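Local coordinates for virulence sensor protein BvgS (Bordetella pertussis, PDB 6ZJ8) that is a virulence sensor histidine kinase, whose PAS domain probably takes part in passing signals on to the kinase, at residues P34-V39 with N50-D55; I69-V74 with E83-L88; Q116-Y121 with K129-G134. One frame throughout, in Å; residues are numbered along the deposited sequence.

Contact 1 (P34-V39 with N50-D55); sequences PNPIYV and NDAYLD
I37 and N50 meet backbone to backbone, N50 N donating to I37 O, and one residue earlier P36 passes close to the first turn of the helix at Y53, with P36 CA 4.2 Å from Y53 CA. The side chain of N50 does most of the polar work. Its CG stands between the backbone N and the carbonyl carbon (chi1 64°), which turns the amide back over the start of the helix and toward segment 34-39. OD1 takes two N-H groups from opposite faces of its plane: I37 N at 3.0 Å from N50 OD1, and Y53 N, the capping bond of N50 at the N-cap position of helix 51-57. N50 ND2 gives a short bond of 2.7 Å to N35 O, which lies near the plane of the N50 amide, and also reaches T33 OG1. Asparagine suits this buried place because one small, flat group can accept and donate at once. In the PAS fold, strand 37-41 pairs with strand 46-49 and the chain then enters this helix, so the cap ties the helix start to the approach to the first strand. I37 lays its CG2 methyl over one face of the amide, 3.5 Å from N50 ND2, while the longer branch, anti to the backbone N (chi1 -176°), runs away toward W117 and I132. A52 needs only a methyl, for its CB sits 3.3 Å from P34 O and 3.8 Å from P36 CD. P36, with no N-H to satisfy, sets its ring against the helix, P36 CB being 4.1 Å from Y53 CB. Deeper in, Y38 CD2 touches Y53 CE2 at 3.5 Å; the two rings meet obliquely, planes 70° apart, and Y53 continues to the ring of W135.

Contact 2 (I69-V74 with E83-L88); sequences IPEANV and EMHEFL
H85 and E71 form the one polar link between these segments, a histidine-carboxylate hydrogen bond with H85 NE2 giving to E71 OE1 over 3.0 Å. It is nearly straight (167°), and the acceptor lies in the plane of the imidazole, although the donor reaches OE1 from above the plane of the carboxylate. E71 CB points away from the helix; a bend at chi2 (-68°) swings the carboxylate back to the ring. A long, flexible acid suits such a loop position, and its other oxygen, OE2, has a weak bond from R91 N.

The apolar contacts all come from I69, whose branches divide the work. CD1 touches M84, with I69 CD1 3.5 Å from M84 SD, while CG1 lies equally near L88, I69 CG1 to L88 CD1 being 3.5 Å. CG2 rests beside the backbone of H85. A beta-branched side chain can thus fill the groove between M84 in the last turn of the helix and L88 just beyond its end.

The loop segment thereby covers one side of helix 79-87, M84 also packing on Y53 and F57 of helix 51-57, L88 on Y38 and R40 of strand 37-41.

Contact 3 (Q116-Y121 with K129-G134); sequences QWTIPY and KGIIGG
W117 lies across the strand opposite it, its ring over the backbone of G133 and G134. Strands 116-121 and 129-134 are antiparallel, and W117, I119 and Y121 form hydrogen-bonded pairs with G134, I132 and G130. From W117 CB, on the face shared with I119, Y121 and I132, the first torsion (chi1 59°) places CG between the backbone N and the carbonyl carbon, so that the indole leans over the partner strand. W117 CD1 meets a carbonyl, 3.2 Å from G134 O; W117 NE1 lies over the same carbonyl group, at an angle too poor for a hydrogen bond. W117 CE2 follows over the backbone, 3.6 Å from G134 N, and CZ2 over G133 C. G133 CA lies 3.9 Å from the centroid of the W117 six-membered ring, a CH-pi contact over the face. At the far rim CZ3 approaches I132 O, and W117 CH2 ends against a methyl, 4.1 Å from I132 CG2. Glycine suits both positions because the bare backbone lets the indole lie directly against the strand. Y121 repeats the arrangement at G130, whose peptide lies under the phenol; Y121 CD2 also touches I132 CD1 at 3.8 Å. On the other face, I131 CD1 approaches T118 CG2. Strand 128-137 is the central strand of the sheet, flanked by 37-41 and 110-122, and 99-107 lies beyond 110-122.

In the fold
Contacts 1 and 3 serve the same sheet, and Y38 N probably donates a hydrogen bond to G133 O between them. The centre of contact 1 is about 5 Å from the centre of the chain, against about 10 and 12 Å for the centres of contacts 3 and 2, though all three are partly buried. Their chemistry follows their place: repeated backbone bonds and aromatic cover within the sheet, an asparagine cap with proline, alanine and tyrosine packing at a helix start, one histidine-carboxylate bond with aliphatic packing at the loop. Contact 2 meets contact 1 through the tyrosine rings of the latter, and contact 3 where Q116 NE2 makes a weak hydrogen bond to F87 O.

Contact 1 (P34-V39 with N50-D55)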
loop_
_atom_site.group_PDB
_atom_site.type_symbol
_atom_site.label_atom_id
_atom_site.label_comp_id
_atom_site.label_asym_id
_atom_site.label_seq_id
_atom_site.Cartn_x
_atom_site.Cartn_y
_atom_site.Cartn_z
ATOM N N PRO A 34 -4.668 -4.348 -8.812
ATOM C CA PRO A 34 -5.231 -2.992 -8.833
ATOM C C PRO A 34 -5.086 -2.232 -7.526
ATOM O O PRO A 34 -4.982 -1.002 -7.540
ATOM C CB PRO A 34 -6.709 -3.239 -9.170
ATOM C CG PRO A 34 -6.993 -4.593 -8.634
ATOM C CD PRO A 34 -5.718 -5.384 -8.764
ATOM N N ASN A 35 -5.080 -2.932 -6.397
ATOM C CA ASN A 35 -4.989 -2.205 -5.136
ATOM C C ASN A 35 -3.549 -2.155 -4.641
ATOM O O ASN A 35 -2.803 -3.128 -4.799
ATOM C CB ASN A 35 -5.866 -2.862 -4.070
ATOM C CG ASN A 35 -7.342 -2.799 -4.408
ATOM O OD1 ASN A 35 -7.834 -1.787 -4.907
ATOM N ND2 ASN A 35 -8.056 -3.885 -4.142
ATOM N N PRO A 36 -3.119 -1.039 -4.050
ATOM C CA PRO A 36 -1.761 -0.981 -3.496
ATOM C C PRO A 36 -1.508 -2.090 -2.487
ATOM O O PRO A 36 -2.335 -2.361 -1.613
ATOM C CB PRO A 36 -1.710 0.401 -2.838
ATOM C CG PRO A 36 -2.667 1.219 -3.628
ATOM C CD PRO A 36 -3.781 0.279 -4.010
ATOM N N ILE A 37 -0.347 -2.726 -2.614
ATOM C CA ILE A 37 0.096 -3.730 -1.655
ATOM C C ILE A 37 1.607 -3.621 -1.526
ATOM O O ILE A 37 2.309 -3.335 -2.502
ATOM C CB ILE A 37 -0.326 -5.155 -2.069
ATOM C CG1 ILE A 37 0.072 -6.154 -0.978
ATOM C CG2 ILE A 37 0.321 -5.549 -3.384
ATOM C CD1 ILE A 37 -0.395 -7.557 -1.237
ATOM N N TYR A 38 2.102 -3.843 -0.310
ATOM C CA TYR A 38 3.523 -3.760 -0.016
ATOM C C TYR A 38 3.889 -4.847 0.984
ATOM O O TYR A 38 3.024 -5.494 1.580
ATOM C CB TYR A 38 3.900 -2.386 0.550
ATOM C CG TYR A 38 3.125 -2.032 1.799
ATOM C CD1 TYR A 38 3.570 -2.428 3.055
ATOM C CD2 TYR A 38 1.938 -1.316 1.722
ATOM C CE1 TYR A 38 2.855 -2.110 4.201
ATOM C CE2 TYR A 38 1.219 -0.995 2.860
ATOM C CZ TYR A 38 1.679 -1.397 4.094
ATOM O OH TYR A 38 0.960 -1.076 5.222
ATOM N N VAL A 39 5.192 -5.041 1.161
ATOM C CA VAL A 39 5.730 -5.926 2.186
ATOM C C VAL A 39 6.870 -5.197 2.882
ATOM O O VAL A 39 7.807 -4.732 2.224
ATOM C CB VAL A 39 6.219 -7.263 1.600
ATOM C CG1 VAL A 39 6.834 -8.118 2.693
ATOM C CG2 VAL A 39 5.070 -7.992 0.927
ATOM N N ASN A 50 3.688 -3.013 -5.293
ATOM C CA ASN A 50 3.205 -3.117 -6.660
ATOM C C ASN A 50 3.087 -1.727 -7.283
ATOM O O ASN A 50 3.351 -0.704 -6.646
ATOM C CB ASN A 50 1.878 -3.871 -6.692
ATOM C CG ASN A 50 0.766 -3.141 -5.961
ATOM O OD1 ASN A 50 1.007 -2.186 -5.219
ATOM N ND2 ASN A 50 -0.462 -3.605 -6.154
ATOM N N ASP A 51 2.693 -1.694 -8.558
ATOM C CA ASP A 51 2.604 -0.423 -9.270
ATOM C C ASP A 51 1.455 0.436 -8.759
ATOM O O ASP A 51 1.510 1.665 -8.868
ATOM C CB ASP A 51 2.443 -0.673 -10.767
ATOM C CG ASP A 51 3.671 -1.297 -11.388
ATOM O OD1 ASP A 51 4.720 -1.365 -10.709
ATOM O OD2 ASP A 51 3.586 -1.720 -12.558
ATOM N N ALA A 52 0.406 -0.183 -8.212
ATOM C CA ALA A 52 -0.659 0.601 -7.595
ATOM C C ALA A 52 -0.115 1.410 -6.426
ATOM O O ALA A 52 -0.482 2.575 -6.237
ATOM C CB ALA A 52 -1.790 -0.316 -7.135
ATOM N N TYR A 53 0.770 0.803 -5.634
ATOM C CA TYR A 53 1.463 1.528 -4.577
ATOM C C TYR A 53 2.316 2.648 -5.161
ATOM O O TYR A 53 2.145 3.826 -4.820
ATOM C CB TYR A 53 2.325 0.546 -3.776
ATOM C CG TYR A 53 2.988 1.142 -2.560
ATOM C CD1 TYR A 53 4.071 1.997 -2.683
ATOM C CD2 TYR A 53 2.539 0.836 -1.284
ATOM C CE1 TYR A 53 4.678 2.544 -1.573
ATOM C CE2 TYR A 53 3.141 1.376 -0.167
ATOM C CZ TYR A 53 4.209 2.228 -0.316
ATOM O OH TYR A 53 4.813 2.766 0.795
ATOM N N LEU A 54 3.237 2.295 -6.060
ATOM C CA LEU A 54 4.210 3.262 -6.558
ATOM C C LEU A 54 3.537 4.402 -7.313
ATOM O O LEU A 54 3.933 5.565 -7.171
ATOM C CB LEU A 54 5.224 2.555 -7.457
ATOM C CG LEU A 54 6.033 1.448 -6.778
ATOM C CD1 LEU A 54 6.877 0.691 -7.791
ATOM C CD2 LEU A 54 6.905 2.044 -5.677
ATOM N N ASP A 55 2.525 4.093 -8.127
ATOM C CA ASP A 55 1.910 5.120 -8.963
ATOM C C ASP A 55 1.024 6.070 -8.166
ATOM O O ASP A 55 0.764 7.185 -8.627
ATOM C CB ASP A 55 1.102 4.468 -10.085
ATOM C CG ASP A 55 1.983 3.883 -11.177
ATOM O OD1 ASP A 55 3.223 3.997 -11.077
ATOM O OD2 ASP A 55 1.433 3.309 -12.141
#

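Contact 2 (I69-V74 with E83-L88)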
loop_
_atom_site.group_PDB
_atom_site.type_symbol
_atom_site.label_atom_id
_atom_site.label_comp_id
_atom_site.label_asym_id
_atom_site.label_seq_id
_atom_site.Cartn_x
_atom_site.Cartn_y
_atom_site.Cartn_z
ATOM N N ILE A 69 10.056 4.070 5.954
ATOM C CA ILE A 69 9.118 5.165 6.189
ATOM C C ILE A 69 9.114 5.438 7.690
ATOM O O ILE A 69 8.288 4.864 8.416
ATOM C CB ILE A 69 7.702 4.828 5.696
ATOM C CG1 ILE A 69 7.737 4.106 4.344
ATOM C CG2 ILE A 69 6.866 6.103 5.611
ATOM C CD1 ILE A 69 8.118 4.978 3.184
ATOM N N PRO A 70 10.007 6.285 8.201
ATOM C CA PRO A 70 10.118 6.441 9.657
ATOM C C PRO A 70 8.828 6.957 10.280
ATOM O O PRO A 70 8.041 7.665 9.648
ATOM C CB PRO A 70 11.261 7.452 9.822
ATOM C CG PRO A 70 12.030 7.377 8.544
ATOM C CD PRO A 70 11.015 7.086 7.483
ATOM N N GLU A 71 8.621 6.582 11.546
ATOM C CA GLU A 71 7.463 7.075 12.285
ATOM C C GLU A 71 7.648 8.534 12.684
ATOM O O GLU A 71 6.705 9.330 12.608
ATOM C CB GLU A 71 7.224 6.211 13.525
ATOM C CG GLU A 71 6.928 4.748 13.224
ATOM C CD GLU A 71 5.596 4.547 12.528
ATOM O OE1 GLU A 71 4.764 5.478 12.549
ATOM O OE2 GLU A 71 5.383 3.456 11.960
ATOM N N ALA A 72 8.855 8.901 13.107
ATOM C CA ALA A 72 9.139 10.273 13.493
ATOM C C ALA A 72 9.380 11.138 12.260
ATOM O O ALA A 72 9.753 10.654 11.188
ATOM C CB ALA A 72 10.355 10.329 14.416
ATOM N N ASN A 73 9.155 12.437 12.427
ATOM C CA ASN A 73 9.380 13.381 11.341
ATOM C C ASN A 73 10.873 13.514 11.067
ATOM O O ASN A 73 11.673 13.682 11.992
ATOM C CB ASN A 73 8.782 14.742 11.691
ATOM C CG ASN A 73 7.342 14.643 12.153
ATOM O OD1 ASN A 73 6.428 14.479 11.344
ATOM N ND2 ASN A 73 7.133 14.743 13.461
ATOM N N VAL A 74 11.244 13.429 9.800
ATOM C CA VAL A 74 12.630 13.568 9.376
ATOM C C VAL A 74 12.927 15.044 9.153
ATOM O O VAL A 74 12.040 15.828 8.798
ATOM C CB VAL A 74 12.902 12.743 8.100
ATOM C CG1 VAL A 74 14.384 12.766 7.756
ATOM C CG2 VAL A 74 12.403 11.314 8.269
ATOM N N GLU A 83 4.113 11.613 2.621
ATOM C CA GLU A 83 2.898 11.140 1.963
ATOM C C GLU A 83 2.668 9.656 2.218
ATOM O O GLU A 83 1.540 9.234 2.498
ATOM C CB GLU A 83 2.984 11.423 0.465
ATOM C CG GLU A 83 3.193 12.894 0.134
ATOM C CD GLU A 83 3.599 13.111 -1.306
ATOM O OE1 GLU A 83 3.898 12.111 -1.995
ATOM O OE2 GLU A 83 3.627 14.279 -1.748
ATOM N N MET A 84 3.724 8.845 2.130
ATOM C CA MET A 84 3.564 7.413 2.351
ATOM C C MET A 84 3.134 7.117 3.782
ATOM O O MET A 84 2.338 6.201 4.022
ATOM C CB MET A 84 4.866 6.685 2.034
ATOM C CG MET A 84 5.240 6.731 0.571
ATOM S SD MET A 84 6.551 5.574 0.157
ATOM C CE MET A 84 6.680 5.877 -1.597
ATOM N N HIS A 85 3.656 7.877 4.748
ATOM C CA HIS A 85 3.319 7.623 6.145
ATOM C C HIS A 85 1.813 7.669 6.367
ATOM O O HIS A 85 1.270 6.898 7.167
ATOM C CB HIS A 85 4.021 8.638 7.047
ATOM C CG HIS A 85 3.901 8.330 8.507
ATOM N ND1 HIS A 85 3.151 9.100 9.370
ATOM C CD2 HIS A 85 4.429 7.332 9.254
ATOM C CE1 HIS A 85 3.225 8.591 10.586
ATOM N NE2 HIS A 85 3.994 7.517 10.543
ATOM N N GLU A 86 1.118 8.563 5.660
ATOM C CA GLU A 86 -0.324 8.688 5.838
ATOM C C GLU A 86 -1.052 7.425 5.388
ATOM O O GLU A 86 -2.001 6.982 6.047
ATOM C CB GLU A 86 -0.830 9.914 5.075
ATOM C CG GLU A 86 -0.333 11.235 5.656
ATOM C CD GLU A 86 -0.580 12.422 4.742
ATOM O OE1 GLU A 86 0.078 13.467 4.936
ATOM O OE2 GLU A 86 -1.426 12.314 3.828
ATOM N N PHE A 87 -0.620 6.825 4.279
ATOM C CA PHE A 87 -1.293 5.636 3.771
ATOM C C PHE A 87 -0.953 4.385 4.570
ATOM O O PHE A 87 -1.750 3.441 4.599
ATOM C CB PHE A 87 -0.932 5.410 2.303
ATOM C CG PHE A 87 -1.565 6.394 1.368
ATOM C CD1 PHE A 87 -0.933 7.586 1.066
ATOM C CD2 PHE A 87 -2.793 6.125 0.789
ATOM C CE1 PHE A 87 -1.516 8.492 0.201
ATOM C CE2 PHE A 87 -3.379 7.025 -0.076
ATOM C CZ PHE A 87 -2.742 8.210 -0.371
ATOM N N LEU A 88 0.214 4.352 5.205
ATOM C CA LEU A 88 0.630 3.188 5.969
ATOM C C LEU A 88 0.060 3.251 7.380
ATOM O O LEU A 88 -0.537 4.246 7.798
ATOM C CB LEU A 88 2.155 3.100 6.017
ATOM C CG LEU A 88 2.843 3.065 4.653
ATOM C CD1 LEU A 88 4.328 3.294 4.816
ATOM C CD2 LEU A 88 2.583 1.746 3.951
#

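Contact 3 (Q116-Y121 with K129-G134)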
loop_
_atom_site.group_PDB
_atom_site.type_symbol
_atom_site.label_atom_id
_atom_site.label_comp_id
_atom_site.label_asym_id
_atom_site.label_seq_id
_atom_site.Cartn_x
_atom_site.Cartn_y
_atom_site.Cartn_z
ATOM N N GLN A 116 -7.255 0.639 5.139
ATOM C CA GLN A 116 -5.884 0.192 5.338
ATOM C C GLN A 116 -5.849 -1.133 6.093
ATOM O O GLN A 116 -6.703 -1.407 6.941
ATOM C CB GLN A 116 -5.089 1.245 6.113
ATOM C CG GLN A 116 -5.129 2.635 5.502
ATOM C CD GLN A 116 -4.770 3.715 6.501
ATOM O OE1 GLN A 116 -5.404 3.840 7.549
ATOM N NE2 GLN A 116 -3.749 4.500 6.184
ATOM N N TRP A 117 -4.840 -1.949 5.791
ATOM C CA TRP A 117 -4.741 -3.274 6.387
ATOM C C TRP A 117 -3.287 -3.719 6.448
ATOM O O TRP A 117 -2.454 -3.288 5.646
ATOM C CB TRP A 117 -5.566 -4.292 5.591
ATOM C CG TRP A 117 -5.129 -4.410 4.165
ATOM C CD1 TRP A 117 -5.514 -3.620 3.123
ATOM C CD2 TRP A 117 -4.218 -5.373 3.622
ATOM N NE1 TRP A 117 -4.901 -4.030 1.966
ATOM C CE2 TRP A 117 -4.100 -5.106 2.245
ATOM C CE3 TRP A 117 -3.490 -6.435 4.168
ATOM C CZ2 TRP A 117 -3.287 -5.863 1.404
ATOM C CZ3 TRP A 117 -2.682 -7.186 3.332
ATOM C CH2 TRP A 117 -2.588 -6.897 1.965
ATOM N N THR A 118 -2.992 -4.592 7.413
ATOM C CA THR A 118 -1.684 -5.220 7.515
ATOM C C THR A 118 -1.847 -6.621 8.087
ATOM O O THR A 118 -2.682 -6.847 8.966
ATOM C CB THR A 118 -0.717 -4.416 8.397
ATOM O OG1 THR A 118 -1.250 -4.301 9.721
ATOM C CG2 THR A 118 -0.482 -3.029 7.820
ATOM N N ILE A 119 -1.040 -7.557 7.582
ATOM C CA ILE A 119 -1.015 -8.927 8.063
ATOM C C ILE A 119 0.430 -9.257 8.437
ATOM O O ILE A 119 1.317 -9.148 7.583
ATOM C CB ILE A 119 -1.531 -9.933 7.021
ATOM C CG1 ILE A 119 -2.920 -9.543 6.508
ATOM C CG2 ILE A 119 -1.568 -11.336 7.618
ATOM C CD1 ILE A 119 -4.035 -9.891 7.455
ATOM N N PRO A 120 0.721 -9.658 9.666
ATOM C CA PRO A 120 2.085 -10.088 9.989
ATOM C C PRO A 120 2.322 -11.541 9.604
ATOM O O PRO A 120 1.397 -12.346 9.477
ATOM C CB PRO A 120 2.177 -9.892 11.508
ATOM C CG PRO A 120 0.758 -9.827 12.006
ATOM C CD PRO A 120 -0.180 -9.783 10.826
ATOM N N TYR A 121 3.600 -11.866 9.411
ATOM C CA TYR A 121 4.001 -13.200 8.989
ATOM C C TYR A 121 5.317 -13.568 9.657
ATOM O O TYR A 121 6.040 -12.710 10.170
ATOM C CB TYR A 121 4.151 -13.291 7.463
ATOM C CG TYR A 121 5.282 -12.451 6.915
ATOM C CD1 TYR A 121 6.577 -12.950 6.857
ATOM C CD2 TYR A 121 5.058 -11.159 6.459
ATOM C CE1 TYR A 121 7.615 -12.187 6.363
ATOM C CE2 TYR A 121 6.090 -10.388 5.962
ATOM C CZ TYR A 121 7.367 -10.908 5.916
ATOM O OH TYR A 121 8.401 -10.146 5.422
ATOM N N LYS A 129 8.779 -11.882 11.002
ATOM C CA LYS A 129 9.775 -11.305 10.112
ATOM C C LYS A 129 9.322 -10.033 9.409
ATOM O O LYS A 129 10.180 -9.256 8.979
ATOM C CB LYS A 129 10.196 -12.329 9.045
ATOM C CG LYS A 129 10.842 -13.588 9.608
ATOM C CD LYS A 129 12.155 -13.287 10.315
ATOM C CE LYS A 129 12.738 -14.535 10.956
ATOM N NZ LYS A 129 13.915 -14.223 11.812
ATOM N N GLY A 130 8.024 -9.794 9.280
ATOM C CA GLY A 130 7.569 -8.574 8.643
ATOM C C GLY A 130 6.060 -8.509 8.611
ATOM O O GLY A 130 5.368 -9.273 9.287
ATOM N N ILE A 131 5.557 -7.575 7.808
ATOM C CA ILE A 131 4.127 -7.392 7.611
ATOM C C ILE A 131 3.847 -7.262 6.122
ATOM O O ILE A 131 4.639 -6.673 5.378
ATOM C CB ILE A 131 3.592 -6.154 8.365
ATOM C CG1 ILE A 131 4.343 -4.891 7.938
ATOM C CG2 ILE A 131 3.704 -6.359 9.868
ATOM C CD1 ILE A 131 3.452 -3.680 7.805
ATOM N N ILE A 132 2.729 -7.828 5.691
ATOM C CA ILE A 132 2.153 -7.559 4.381
ATOM C C ILE A 132 1.024 -6.560 4.589
ATOM O O ILE A 132 0.242 -6.690 5.538
ATOM C CB ILE A 132 1.642 -8.849 3.716
ATOM C CG1 ILE A 132 2.751 -9.905 3.655
ATOM C CG2 ILE A 132 1.129 -8.550 2.317
ATOM C CD1 ILE A 132 2.270 -11.318 3.934
ATOM N N GLY A 133 0.941 -5.557 3.721
ATOM C CA GLY A 133 -0.060 -4.528 3.920
ATOM C C GLY A 133 -0.427 -3.827 2.632
ATOM O O GLY A 133 0.107 -4.118 1.558
ATOM N N GLY A 134 -1.358 -2.890 2.765
ATOM C CA GLY A 134 -1.828 -2.120 1.633
ATOM C C GLY A 134 -3.076 -1.352 2.014
ATOM O O GLY A 134 -3.407 -1.216 3.193
#